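Local structure of 2-dehydropantoate 2-reductase, putative (Enterococcus faecalis, 2EW2) at residues B[130-135]-B[150-155]; B[16-21]-B[174-179]; B[68-73]-B[94-99]; B[5-10]-B[73-78]; B[226-231]-B[297-302]. The protein probably catalyses the NADPH-dependent reduction of 2-dehydropantoate (ketopantoate) to (R)-pantoate, a step of pantothenate biosynthesis. All blocks are in the same frame, centred on the assembly; numbering follows the deposited sequence.

Interaction 1 of 5, residues B[130-135]-B[150-155]; sequences ITMWTA and EIELEN
Ile130 and Glu152 face each other as an antiparallel hydrogen-bonded pair. Ile130 N donates to Glu152 O at 2.8 Å, and Glu152 N returns a bond to Ile130 O at 3.0 Å. Thr131 and Ile151 form the next pair, non-hydrogen-bonded, with their CA atoms 4.4 Å apart. Their side chains run side by side on one face of the sheet. A third bond, from Met132 N to Glu150 O at 2.8 Å, is nearly straight at 172° and extends the pairing past the strand ends.

Two residues close this end. Met132 is a selenomethionine modelled in two conformers. In the one described here the chain bends at chi2 (75°), SE lies 3.7 Å from Glu150 CG, and CE is 3.3 Å from Glu152 OE1. These side-chain contacts are therefore tentative. The Trp133 indole lies flat over the backbone of Glu150, with Glu150 N 3.3 Å above the ring plane and displaced toward the rim. Ile151 CG1 meets the ring at its edge, 3.9 Å from Trp133 CD1. The indole N-H does not bond to Glu150. It donates to Leu176 O, which ties the ring down from outside the pair.

Strand 126-131 runs antiparallel to strand 151-155 here, in the larger sheet of the nucleotide-binding domain. Strand 178-180 flanks 151-155 on its other edge. Ile130 and Glu152 face helix 184-195. Thr131 and Trp133 pack on Met14 of helix 13-24, and Ile151 packs on Phe171 of helix 161-173.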
# COMPACT_ATOMS: atom_id res chain seq x y z
N ILE B 130 -24.86 6.58 18.80
CA ILE B 130 -25.07 5.31 18.14
C ILE B 130 -26.52 4.96 18.40
O ILE B 130 -26.98 5.01 19.55
CB ILE B 130 -24.11 4.22 18.70
CG1 ILE B 130 -22.65 4.61 18.47
CG2 ILE B 130 -24.39 2.85 18.06
CD1 ILE B 130 -21.69 3.82 19.33
N THR B 131 -27.25 4.64 17.34
CA THR B 131 -28.63 4.19 17.49
C THR B 131 -28.73 2.68 17.30
O THR B 131 -28.22 2.14 16.31
CB THR B 131 -29.61 4.96 16.58
OG1 THR B 131 -30.91 4.41 16.74
CG2 THR B 131 -29.23 4.88 15.10
N MSE B 132 -29.36 2.01 18.25
CA MSE B 132 -29.56 0.57 18.19
C MSE B 132 -30.98 0.21 17.75
O MSE B 132 -31.33 -0.97 17.65
CB MSE B 132 -29.24 -0.08 19.55
CG MSE B 132 -27.76 -0.07 19.97
SE MSE B 132 -27.11 1.68 20.59
CE MSE B 132 -25.43 1.09 21.46
N TRP B 133 -31.80 1.23 17.47
CA TRP B 133 -33.19 1.01 16.99
C TRP B 133 -33.15 0.45 15.57
O TRP B 133 -32.13 0.55 14.88
CB TRP B 133 -34.00 2.31 17.00
CG TRP B 133 -34.37 2.81 18.37
CD1 TRP B 133 -33.65 3.67 19.14
CD2 TRP B 133 -35.53 2.46 19.13
NE1 TRP B 133 -34.28 3.88 20.35
CE2 TRP B 133 -35.45 3.16 20.36
CE3 TRP B 133 -36.64 1.64 18.89
CZ2 TRP B 133 -36.43 3.06 21.35
CZ3 TRP B 133 -37.62 1.54 19.88
CH2 TRP B 133 -37.51 2.25 21.10
N THR B 134 -34.27 -0.13 15.13
CA THR B 134 -34.41 -0.56 13.74
C THR B 134 -35.56 0.22 13.11
O THR B 134 -36.43 0.73 13.82
CB THR B 134 -34.63 -2.10 13.61
OG1 THR B 134 -35.88 -2.46 14.21
CG2 THR B 134 -33.50 -2.88 14.30
N ALA B 135 -35.55 0.35 11.80
CA ALA B 135 -36.65 0.98 11.06
C ALA B 135 -36.66 0.48 9.63
O ALA B 135 -35.61 0.25 9.05
CB ALA B 135 -36.50 2.49 11.08
N GLU B 150 -32.17 1.59 21.63
CA GLU B 150 -31.61 2.59 22.51
C GLU B 150 -30.74 3.51 21.67
O GLU B 150 -30.41 3.18 20.53
CB GLU B 150 -30.80 1.96 23.65
CG GLU B 150 -29.62 1.09 23.20
CD GLU B 150 -28.72 0.67 24.37
OE1 GLU B 150 -28.52 1.46 25.32
OE2 GLU B 150 -28.19 -0.46 24.32
N ILE B 151 -30.38 4.66 22.24
CA ILE B 151 -29.41 5.54 21.63
C ILE B 151 -28.42 5.91 22.71
O ILE B 151 -28.82 6.33 23.79
CB ILE B 151 -30.08 6.83 21.05
CG1 ILE B 151 -31.15 6.48 20.01
CG2 ILE B 151 -29.02 7.79 20.40
CD1 ILE B 151 -31.82 7.67 19.39
N GLU B 152 -27.13 5.71 22.43
CA GLU B 152 -26.07 6.19 23.30
C GLU B 152 -25.49 7.44 22.64
O GLU B 152 -25.35 7.47 21.42
CB GLU B 152 -24.99 5.11 23.48
CG GLU B 152 -25.50 3.80 24.13
CD GLU B 152 -24.38 2.79 24.39
OE1 GLU B 152 -23.43 2.71 23.57
OE2 GLU B 152 -24.43 2.11 25.44
N LEU B 153 -25.20 8.48 23.43
CA LEU B 153 -24.64 9.71 22.86
C LEU B 153 -23.60 10.33 23.78
O LEU B 153 -23.53 10.02 24.98
CB LEU B 153 -25.74 10.72 22.48
CG LEU B 153 -26.59 11.33 23.60
CD1 LEU B 153 -25.94 12.60 24.20
CD2 LEU B 153 -27.96 11.66 23.05
N GLU B 154 -22.77 11.19 23.19
CA GLU B 154 -21.66 11.81 23.90
C GLU B 154 -21.36 13.13 23.22
O GLU B 154 -21.36 13.19 22.00
CB GLU B 154 -20.42 10.89 23.84
CG GLU B 154 -19.27 11.41 24.66
CD GLU B 154 -18.03 10.53 24.68
OE1 GLU B 154 -17.92 9.51 23.95
OE2 GLU B 154 -17.12 10.89 25.47
N ASN B 155 -21.14 14.19 24.00
CA ASN B 155 -20.59 15.45 23.48
C ASN B 155 -19.13 15.25 23.13
O ASN B 155 -18.40 14.59 23.88
CB ASN B 155 -20.69 16.58 24.51
CG ASN B 155 -20.14 16.18 25.87
OD1 ASN B 155 -19.20 16.80 26.39
ND2 ASN B 155 -20.71 15.14 26.45

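Interaction 2 of 5, residues B[16-21]-B[174-179]; sequences SRLGIM and AGLNPS
Leu18 and Leu176 meet through their CD2 methyls at 3.5 Å, tighter than usual for two carbons. The two side chains cross at about a right angle, so the touch is confined to these branches. Leu176 CD2 also rests 3.8 Å from the selenium of Met21, a selenomethionine. One methyl of the loop thus sits against two side chains spaced three residues apart on helix 13-24. Leu176 packs on Phe171 as well.

Met21 makes the largest single contribution. Its chain is extended as far as SE and then turns at chi3 (70°). The turn carries CE over the backbone of the loop, 3.3 Å from Gly175 O and 3.4 Å from Ala174 O. Gly175 follows the end of helix 161-173. Its positive phi (79°) belongs to a Schellman motif, which turns the chain out of the helix toward strand 178-180.

The side with Ala174 is wetter: a water, not a direct bond, links the two backbones. It donates to Met21 O at 2.9 Å and to Ala174 O at 2.8 Å. Ala174 CB lies close by, 3.5 Å from Met21 O.

The two segments share no direct hydrogen bond. Helix 13-24 is therefore joined to this loop by apolar packing, and the bridging water supplies protons to two carbonyl oxygens that could not bond to each other.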
# COMPACT_ATOMS: atom_id res chain seq x y z
N SER B 16 -37.19 8.95 10.17
CA SER B 16 -38.64 8.90 10.33
C SER B 16 -39.06 8.35 11.68
O SER B 16 -39.97 8.88 12.31
CB SER B 16 -39.26 8.10 9.17
OG SER B 16 -39.14 8.83 7.96
N ARG B 17 -38.39 7.30 12.15
CA ARG B 17 -38.65 6.80 13.51
C ARG B 17 -38.42 7.87 14.55
O ARG B 17 -39.29 8.14 15.38
CB ARG B 17 -37.79 5.58 13.87
CG ARG B 17 -38.02 5.17 15.32
CD ARG B 17 -37.10 4.05 15.78
NE ARG B 17 -37.51 2.71 15.34
CZ ARG B 17 -38.52 2.00 15.84
NH1 ARG B 17 -38.75 0.78 15.38
NH2 ARG B 17 -39.31 2.48 16.80
N LEU B 18 -37.23 8.49 14.51
CA LEU B 18 -36.90 9.53 15.47
C LEU B 18 -37.88 10.70 15.35
O LEU B 18 -38.34 11.24 16.36
CB LEU B 18 -35.44 10.02 15.28
CG LEU B 18 -34.30 8.99 15.36
CD1 LEU B 18 -32.97 9.64 15.75
CD2 LEU B 18 -34.59 7.83 16.28
N GLY B 19 -38.22 11.08 14.12
CA GLY B 19 -39.16 12.17 13.90
C GLY B 19 -40.54 11.96 14.53
O GLY B 19 -41.04 12.82 15.24
N ILE B 20 -41.15 10.81 14.23
CA ILE B 20 -42.44 10.44 14.79
C ILE B 20 -42.44 10.44 16.33
O ILE B 20 -43.33 11.02 16.95
CB ILE B 20 -42.90 9.04 14.29
CG1 ILE B 20 -43.31 9.13 12.82
CG2 ILE B 20 -44.11 8.55 15.12
CD1 ILE B 20 -43.46 7.79 12.10
N MSE B 21 -41.45 9.76 16.91
CA MSE B 21 -41.36 9.58 18.34
C MSE B 21 -41.10 10.90 19.07
O MSE B 21 -41.69 11.16 20.11
CB MSE B 21 -40.29 8.53 18.67
CG MSE B 21 -40.62 7.14 18.12
SE MSE B 21 -39.31 5.78 18.66
CE MSE B 21 -39.74 5.65 20.53
N ALA B 174 -39.48 10.91 24.92
CA ALA B 174 -39.95 10.45 23.62
C ALA B 174 -39.89 8.93 23.45
O ALA B 174 -40.25 8.42 22.40
CB ALA B 174 -39.17 11.14 22.50
N GLY B 175 -39.41 8.22 24.47
CA GLY B 175 -39.34 6.76 24.46
C GLY B 175 -38.17 6.17 23.68
O GLY B 175 -38.16 4.99 23.34
N LEU B 176 -37.16 7.00 23.42
CA LEU B 176 -36.05 6.56 22.58
C LEU B 176 -34.99 5.76 23.33
O LEU B 176 -34.03 5.30 22.73
CB LEU B 176 -35.43 7.75 21.84
CG LEU B 176 -36.20 8.27 20.63
CD1 LEU B 176 -35.76 9.66 20.27
CD2 LEU B 176 -35.98 7.33 19.45
N ASN B 177 -35.19 5.56 24.64
CA ASN B 177 -34.23 4.84 25.51
C ASN B 177 -32.77 5.35 25.42
O ASN B 177 -31.83 4.57 25.21
CB ASN B 177 -34.29 3.32 25.31
CG ASN B 177 -35.60 2.69 25.80
OD1 ASN B 177 -36.17 3.09 26.84
ND2 ASN B 177 -36.10 1.72 25.06
N PRO B 178 -32.57 6.67 25.62
CA PRO B 178 -31.23 7.24 25.52
C PRO B 178 -30.38 6.97 26.75
O PRO B 178 -30.92 6.73 27.83
CB PRO B 178 -31.52 8.74 25.46
CG PRO B 178 -32.70 8.88 26.35
CD PRO B 178 -33.57 7.69 25.98
N SER B 179 -29.06 7.03 26.58
CA SER B 179 -28.17 7.12 27.71
C SER B 179 -26.96 7.96 27.32
O SER B 179 -26.55 7.98 26.16
CB SER B 179 -27.73 5.73 28.18
OG SER B 179 -26.81 5.15 27.28
O HOH W 1 -42.91 9.23 21.84

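Interaction 3 of 5, residues B[68-73]-B[94-99]; sequences IDHQNE and IQPMIT
Ile68 points toward segment 94-99 and presses on Pro96 and Ile94. Its CG2 methyl lies 4.0 Å from Pro96 CG, and its CG1 faces Ile94 CG2.

Met97, a selenomethionine, can be followed outward from CB. CB and CG both lie against Glu73 O, with CG at 3.3 Å. CG also touches Ile68 CG2 at 3.9 Å on one side and Asn72 CB on another. SE comes next and meets both Ile68 CD1 and CG2, the former at 3.9 Å. At chi3 (83°) the chain bends, and this brings CE back to Glu73 O at 3.4 Å. Three carbons of Met97 thus lie against Glu73 O, which is buried here with no polar partner in the model.

At the other end Pro96 lies under the His70 imidazole. Pro96 CB is 3.7 Å from the ring centroid and 22° off the normal, a CH-pi contact over the face. The same CB rests 3.4 Å from Asp69 O.

The 68-73 loop is held in shape by its own bonds. Asp69 OD1 takes Gln71 N at 2.9 Å, which makes an Asx turn. Asn72 N donates to Asp69 O and closes a type I beta turn from Asp69 to Asn72. Asn72 ND2 adds a side-chain bond to the same oxygen, from the same face of its plane.

This turn packs on the 3-10 segment 95-97 after helix 84-94. Ile94 and Met97 rest on Ile32 of strand 28-32, and Ile94 on Ile78 of strand 77-80, two parallel strands of the Rossmann-type domain.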
# COMPACT_ATOMS: atom_id res chain seq x y z
N ILE B 68 -34.40 25.15 1.48
CA ILE B 68 -34.16 25.78 2.78
C ILE B 68 -33.58 27.19 2.62
O ILE B 68 -32.63 27.39 1.88
CB ILE B 68 -33.24 24.90 3.68
CG1 ILE B 68 -33.87 23.51 3.91
CG2 ILE B 68 -32.91 25.59 5.01
CD1 ILE B 68 -35.15 23.52 4.76
N ASP B 69 -34.16 28.15 3.31
CA ASP B 69 -33.62 29.50 3.32
C ASP B 69 -33.87 30.17 4.67
O ASP B 69 -34.35 29.52 5.61
CB ASP B 69 -34.18 30.34 2.16
CG ASP B 69 -35.69 30.49 2.19
OD1 ASP B 69 -36.32 30.48 3.27
OD2 ASP B 69 -36.27 30.63 1.09
N HIS B 70 -33.55 31.45 4.75
CA HIS B 70 -33.66 32.16 6.02
C HIS B 70 -35.09 32.47 6.46
O HIS B 70 -35.31 33.04 7.52
CB HIS B 70 -32.72 33.38 6.06
CG HIS B 70 -31.32 33.03 6.45
ND1 HIS B 70 -30.43 32.45 5.58
CD2 HIS B 70 -30.68 33.11 7.65
CE1 HIS B 70 -29.28 32.22 6.21
NE2 HIS B 70 -29.41 32.61 7.46
N GLN B 71 -36.07 32.01 5.68
CA GLN B 71 -37.45 32.02 6.16
C GLN B 71 -37.82 30.74 6.90
O GLN B 71 -38.88 30.65 7.52
CB GLN B 71 -38.42 32.34 5.03
CG GLN B 71 -38.18 33.76 4.48
CD GLN B 71 -39.32 34.26 3.64
OE1 GLN B 71 -40.44 33.76 3.73
NE2 GLN B 71 -39.04 35.26 2.81
N ASN B 72 -36.93 29.74 6.85
CA ASN B 72 -37.11 28.54 7.66
C ASN B 72 -36.81 28.77 9.13
O ASN B 72 -36.08 29.69 9.48
CB ASN B 72 -36.27 27.39 7.11
CG ASN B 72 -36.88 26.77 5.88
OD1 ASN B 72 -37.81 25.95 5.99
ND2 ASN B 72 -36.40 27.15 4.72
N GLU B 73 -37.39 27.93 9.98
CA GLU B 73 -37.22 28.02 11.42
C GLU B 73 -35.77 27.73 11.79
O GLU B 73 -35.13 26.90 11.16
CB GLU B 73 -38.11 27.00 12.14
CG GLU B 73 -39.61 27.27 12.00
CD GLU B 73 -40.16 28.02 13.20
OE1 GLU B 73 -40.28 27.42 14.29
OE2 GLU B 73 -40.49 29.22 13.04
N ILE B 94 -28.62 23.39 4.85
CA ILE B 94 -29.48 23.68 6.01
C ILE B 94 -28.91 24.71 6.97
O ILE B 94 -29.55 25.05 7.95
CB ILE B 94 -29.95 22.40 6.74
CG1 ILE B 94 -28.78 21.68 7.41
CG2 ILE B 94 -30.64 21.47 5.74
CD1 ILE B 94 -29.26 20.40 8.20
N GLN B 95 -27.73 25.25 6.66
CA GLN B 95 -27.17 26.41 7.36
C GLN B 95 -28.16 27.50 7.79
O GLN B 95 -28.05 27.98 8.92
CB GLN B 95 -26.07 27.08 6.54
CG GLN B 95 -24.73 26.41 6.72
CD GLN B 95 -23.62 27.20 6.07
OE1 GLN B 95 -22.78 27.75 6.77
NE2 GLN B 95 -23.63 27.26 4.74
N PRO B 96 -29.11 27.90 6.92
CA PRO B 96 -30.08 28.91 7.40
C PRO B 96 -30.83 28.53 8.70
O PRO B 96 -31.37 29.41 9.38
CB PRO B 96 -31.06 29.06 6.23
CG PRO B 96 -30.28 28.64 5.03
CD PRO B 96 -29.36 27.55 5.51
N MSE B 97 -30.83 27.25 9.05
CA MSE B 97 -31.55 26.80 10.25
C MSE B 97 -30.65 26.73 11.47
O MSE B 97 -31.12 26.43 12.57
CB MSE B 97 -32.24 25.45 10.01
CG MSE B 97 -33.21 25.49 8.86
SE MSE B 97 -33.99 23.71 8.53
CE MSE B 97 -35.41 23.73 9.88
N ILE B 98 -29.38 27.03 11.26
CA ILE B 98 -28.37 26.93 12.31
C ILE B 98 -28.07 28.32 12.89
O ILE B 98 -27.88 29.27 12.15
CB ILE B 98 -27.04 26.29 11.77
CG1 ILE B 98 -27.31 24.88 11.23
CG2 ILE B 98 -25.95 26.26 12.85
CD1 ILE B 98 -26.15 24.29 10.39
N THR B 99 -28.05 28.41 14.22
CA THR B 99 -27.49 29.57 14.91
C THR B 99 -26.30 29.10 15.75
O THR B 99 -25.98 27.89 15.78
CB THR B 99 -28.51 30.25 15.86
OG1 THR B 99 -28.68 29.47 17.06
CG2 THR B 99 -29.86 30.45 15.18
O HOH W 2 -33.59 30.81 9.25

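Interaction 4 of 5, residues B[5-10]-B[73-78]; sequences KIAIAG and EQVDLI
Ile6 and Leu77 lie side by side and point the same way on one face of a parallel strand pair, in the large mixed sheet of the Rossmann-type domain. Their branches touch at Ile6 CG2 and Leu77 CD2, 4.1 Å apart. Leu77 holds its CG anti to the backbone N (chi1 177°), which brings CD2 alongside the isoleucine.

Ala7 and Ile78 occupy the other face. Ala7 CB meets both Val75 CG2 and Ile78 CG1, while Ile78 CG2 reaches on to Ala9 CB at 3.9 Å. Helix 84-94 covers this face through Met90, Phe91 and Ile94. On the other edge of strand 5-9, strand 28-32 bonds to Ile6 and Ile8.

Lys5 crosses the chain of Glu73 at about a right angle. Its CD and CE pass the carboxylate at 4.0 Å from Glu73 OE1, and CD lies 3.4 Å from Gln74 O. The ammonium group stays farther off, so the opposite charges are near without forming a salt bridge.

Strand 5-9 leads directly into Gly10, the first glycine of a GxGxxG pattern, consistent with an NADP-binding turn as in related dehydrogenases.

The backbones join through Ala7 N and Leu77 O at 2.9 Å. Lys5 O accepts twice, from Leu77 N and from Asp76 N. Asp76 also turns its side chain back to the strand start: OD2 accepts Lys5 N at 2.7 Å, almost straight (172°), on the anti side and 21° out of the carboxylate plane.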
# COMPACT_ATOMS: atom_id res chain seq x y z
N LYS B 5 -36.87 22.50 19.37
CA LYS B 5 -37.03 22.56 17.91
C LYS B 5 -35.96 21.66 17.30
O LYS B 5 -34.76 21.91 17.47
CB LYS B 5 -36.90 23.99 17.38
CG LYS B 5 -37.91 24.99 17.95
CD LYS B 5 -37.79 26.36 17.26
CE LYS B 5 -38.69 27.38 17.93
NZ LYS B 5 -37.95 28.07 19.05
N ILE B 6 -36.39 20.62 16.61
CA ILE B 6 -35.47 19.58 16.08
C ILE B 6 -35.66 19.37 14.58
O ILE B 6 -36.78 19.14 14.13
CB ILE B 6 -35.65 18.22 16.82
CG1 ILE B 6 -35.61 18.44 18.34
CG2 ILE B 6 -34.58 17.16 16.35
CD1 ILE B 6 -36.01 17.22 19.18
N ALA B 7 -34.55 19.44 13.84
CA ALA B 7 -34.54 19.13 12.42
C ALA B 7 -33.89 17.75 12.25
O ALA B 7 -32.91 17.42 12.94
CB ALA B 7 -33.78 20.16 11.64
N ILE B 8 -34.51 16.93 11.40
CA ILE B 8 -34.00 15.60 11.08
C ILE B 8 -33.37 15.68 9.70
O ILE B 8 -34.07 15.82 8.71
CB ILE B 8 -35.12 14.51 11.07
CG1 ILE B 8 -35.95 14.54 12.36
CG2 ILE B 8 -34.53 13.12 10.82
CD1 ILE B 8 -35.23 14.11 13.60
N ALA B 9 -32.04 15.60 9.64
CA ALA B 9 -31.33 15.72 8.36
C ALA B 9 -31.11 14.32 7.78
O ALA B 9 -30.18 13.59 8.15
CB ALA B 9 -29.98 16.47 8.55
N GLY B 10 -32.02 13.95 6.88
CA GLY B 10 -32.09 12.59 6.32
C GLY B 10 -33.29 11.89 6.93
O GLY B 10 -33.18 11.29 7.99
N GLU B 73 -37.39 27.93 9.98
CA GLU B 73 -37.22 28.02 11.42
C GLU B 73 -35.77 27.73 11.79
O GLU B 73 -35.13 26.90 11.16
CB GLU B 73 -38.11 27.00 12.14
CG GLU B 73 -39.61 27.27 12.00
CD GLU B 73 -40.16 28.02 13.20
OE1 GLU B 73 -40.28 27.42 14.29
OE2 GLU B 73 -40.49 29.22 13.04
N GLN B 74 -35.27 28.42 12.81
CA GLN B 74 -33.96 28.12 13.38
C GLN B 74 -34.18 27.12 14.50
O GLN B 74 -35.12 27.26 15.29
CB GLN B 74 -33.30 29.40 13.92
CG GLN B 74 -33.07 30.46 12.84
CD GLN B 74 -32.42 31.73 13.38
OE1 GLN B 74 -32.82 32.24 14.44
NE2 GLN B 74 -31.41 32.23 12.66
N VAL B 75 -33.34 26.10 14.58
CA VAL B 75 -33.62 24.97 15.48
C VAL B 75 -32.56 24.82 16.57
O VAL B 75 -31.44 25.33 16.45
CB VAL B 75 -33.78 23.64 14.69
CG1 VAL B 75 -34.95 23.73 13.72
CG2 VAL B 75 -32.49 23.28 13.95
N ASP B 76 -32.94 24.11 17.63
CA ASP B 76 -32.03 23.83 18.73
C ASP B 76 -31.11 22.64 18.42
O ASP B 76 -29.98 22.59 18.89
CB ASP B 76 -32.85 23.52 19.99
CG ASP B 76 -33.89 24.62 20.30
OD1 ASP B 76 -33.48 25.79 20.43
OD2 ASP B 76 -35.10 24.32 20.41
N LEU B 77 -31.63 21.66 17.68
CA LEU B 77 -30.92 20.39 17.47
C LEU B 77 -31.12 19.92 16.06
O LEU B 77 -32.24 19.96 15.55
CB LEU B 77 -31.41 19.29 18.43
CG LEU B 77 -30.83 17.87 18.30
CD1 LEU B 77 -29.33 17.85 18.66
CD2 LEU B 77 -31.61 16.85 19.16
N ILE B 78 -30.04 19.49 15.43
CA ILE B 78 -30.14 18.78 14.16
C ILE B 78 -29.64 17.36 14.41
O ILE B 78 -28.59 17.17 15.02
CB ILE B 78 -29.32 19.46 13.03
CG1 ILE B 78 -29.81 20.89 12.78
CG2 ILE B 78 -29.44 18.65 11.68
CD1 ILE B 78 -28.84 21.72 11.93

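Interaction 5 of 5, residues B[226-231]-B[297-302]; sequences ISEFAA and PFCAML
Glu228 sends its buried carboxylate from the side of one helix onto the first turn of another. Both oxygens accept backbone N-H groups there. OE2 takes Phe298 N at 2.8 Å, and OE1 takes Cys299 N, also at 2.8 Å. Each oxygen uses its syn lone pair, the side facing the other oxygen. The two successive N-H groups therefore grip the carboxylate as a fork and fix its rotation. The Glu228 chain is extended beyond CG, with chi2 at 180°, which spans the gap between helices whose axes pass 9.4 Å apart.

The N-terminal end of helix 297-313 would be expected to stabilise the negative charge. Carbon atoms also press on OE2. Pro297 CD lies 3.2 Å from Glu228 OE2, and Phe298 CB comes almost as near to it.

Cys299 adds a second contact on the side of Phe229. Its SG sits 3.8 Å from Phe229 CE1 and approaches the ring obliquely, a sulfur-aromatic contact.

The helix segments cross at -113°, so the touch is limited to about one turn of each. Both belong to the all-helical C-terminal part of the chain. Phe229 also packs on Trp189 of helix 184-195 and on Val285 of helix 282-292. Pro297 meets Pro297 of the second subunit, and Phe298 and Leu302 pack on its Met301. The contact thus joins helix 218-235 to a helix at the dimer interface.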
# COMPACT_ATOMS: atom_id res chain seq x y z
N ILE B 226 -3.04 -0.23 12.89
CA ILE B 226 -3.58 0.06 14.22
C ILE B 226 -2.84 1.22 14.88
O ILE B 226 -3.47 2.11 15.48
CB ILE B 226 -3.58 -1.18 15.17
CG1 ILE B 226 -4.63 -2.20 14.71
CG2 ILE B 226 -3.90 -0.76 16.63
CD1 ILE B 226 -4.51 -3.54 15.41
N SER B 227 -1.51 1.21 14.77
CA SER B 227 -0.68 2.29 15.31
C SER B 227 -1.02 3.66 14.74
O SER B 227 -0.97 4.65 15.46
CB SER B 227 0.81 1.98 15.07
OG SER B 227 1.20 0.93 15.96
N GLU B 228 -1.34 3.71 13.45
CA GLU B 228 -1.75 4.95 12.78
C GLU B 228 -3.09 5.46 13.29
O GLU B 228 -3.22 6.66 13.60
CB GLU B 228 -1.76 4.79 11.26
CG GLU B 228 -0.37 4.59 10.66
CD GLU B 228 -0.38 4.44 9.16
OE1 GLU B 228 -1.44 4.60 8.52
OE2 GLU B 228 0.71 4.17 8.59
N PHE B 229 -4.08 4.56 13.37
CA PHE B 229 -5.36 4.90 14.01
C PHE B 229 -5.15 5.45 15.42
O PHE B 229 -5.68 6.52 15.75
CB PHE B 229 -6.34 3.71 14.05
CG PHE B 229 -7.08 3.50 12.76
CD1 PHE B 229 -6.44 2.93 11.66
CD2 PHE B 229 -8.41 3.86 12.65
CE1 PHE B 229 -7.14 2.74 10.46
CE2 PHE B 229 -9.11 3.68 11.46
CZ PHE B 229 -8.46 3.13 10.36
N ALA B 230 -4.39 4.74 16.24
CA ALA B 230 -4.11 5.14 17.62
C ALA B 230 -3.35 6.46 17.75
O ALA B 230 -3.67 7.28 18.63
CB ALA B 230 -3.36 4.05 18.37
N ALA B 231 -2.36 6.68 16.89
CA ALA B 231 -1.58 7.92 16.90
C ALA B 231 -2.45 9.17 16.69
O ALA B 231 -2.27 10.17 17.39
CB ALA B 231 -0.44 7.88 15.88
N PRO B 297 1.07 6.82 6.69
CA PRO B 297 1.34 6.38 5.33
C PRO B 297 0.65 5.07 4.90
O PRO B 297 0.26 4.94 3.74
CB PRO B 297 2.87 6.20 5.33
CG PRO B 297 3.18 5.85 6.78
CD PRO B 297 2.29 6.76 7.53
N PHE B 298 0.52 4.09 5.79
CA PHE B 298 -0.21 2.86 5.41
C PHE B 298 -1.67 3.17 5.10
O PHE B 298 -2.22 2.67 4.12
CB PHE B 298 -0.09 1.77 6.47
CG PHE B 298 1.21 0.99 6.41
CD1 PHE B 298 2.43 1.63 6.18
CD2 PHE B 298 1.21 -0.40 6.61
CE1 PHE B 298 3.65 0.88 6.15
CE2 PHE B 298 2.41 -1.15 6.57
CZ PHE B 298 3.62 -0.50 6.35
N CYS B 299 -2.30 4.02 5.91
CA CYS B 299 -3.68 4.48 5.61
C CYS B 299 -3.75 5.16 4.27
O CYS B 299 -4.67 4.92 3.50
CB CYS B 299 -4.24 5.42 6.70
SG CYS B 299 -4.73 4.53 8.18
N ALA B 300 -2.77 6.03 3.99
CA ALA B 300 -2.73 6.78 2.73
C ALA B 300 -2.56 5.86 1.53
O ALA B 300 -3.28 5.97 0.55
CB ALA B 300 -1.60 7.84 2.77
N MSE B 301 -1.60 4.94 1.61
CA MSE B 301 -1.38 4.03 0.50
C MSE B 301 -2.55 3.10 0.28
O MSE B 301 -2.95 2.85 -0.84
CB MSE B 301 -0.11 3.20 0.71
CG MSE B 301 0.16 2.34 -0.53
SE MSE B 301 1.84 1.34 -0.47
CE MSE B 301 2.25 1.39 1.22
N LEU B 302 -3.11 2.58 1.37
CA LEU B 302 -4.23 1.66 1.26
C LEU B 302 -5.42 2.37 0.63
O LEU B 302 -6.09 1.81 -0.26
CB LEU B 302 -4.60 1.08 2.62
CG LEU B 302 -5.63 -0.06 2.63
CD1 LEU B 302 -5.14 -1.24 1.76
CD2 LEU B 302 -5.88 -0.47 4.08

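Interactions 1 to 4 belong to the N-terminal nucleotide-binding part; interaction 5 lies in the helical C-terminal part, 28 to 38 Å away between centres. Interactions 1 and 4 sit on the same sheet, 17 Å apart. Interactions 1 and 2 are 9 Å apart and touch directly, with Arg17 NE bonded to Thr134 O. Helix 13-24 of interaction 2 follows strand 5-9 of interaction 4. Interactions 3 and 4 share Glu73, and Met97 O accepts from Val75 N. Along the chain, interactions 1 and 3 are nested within the span closed by interaction 2, and interaction 4 crosses both 2 and 3. Interaction 5 comes last and touches none of them, though helix 184-195 packs on both interaction 1 and interaction 5.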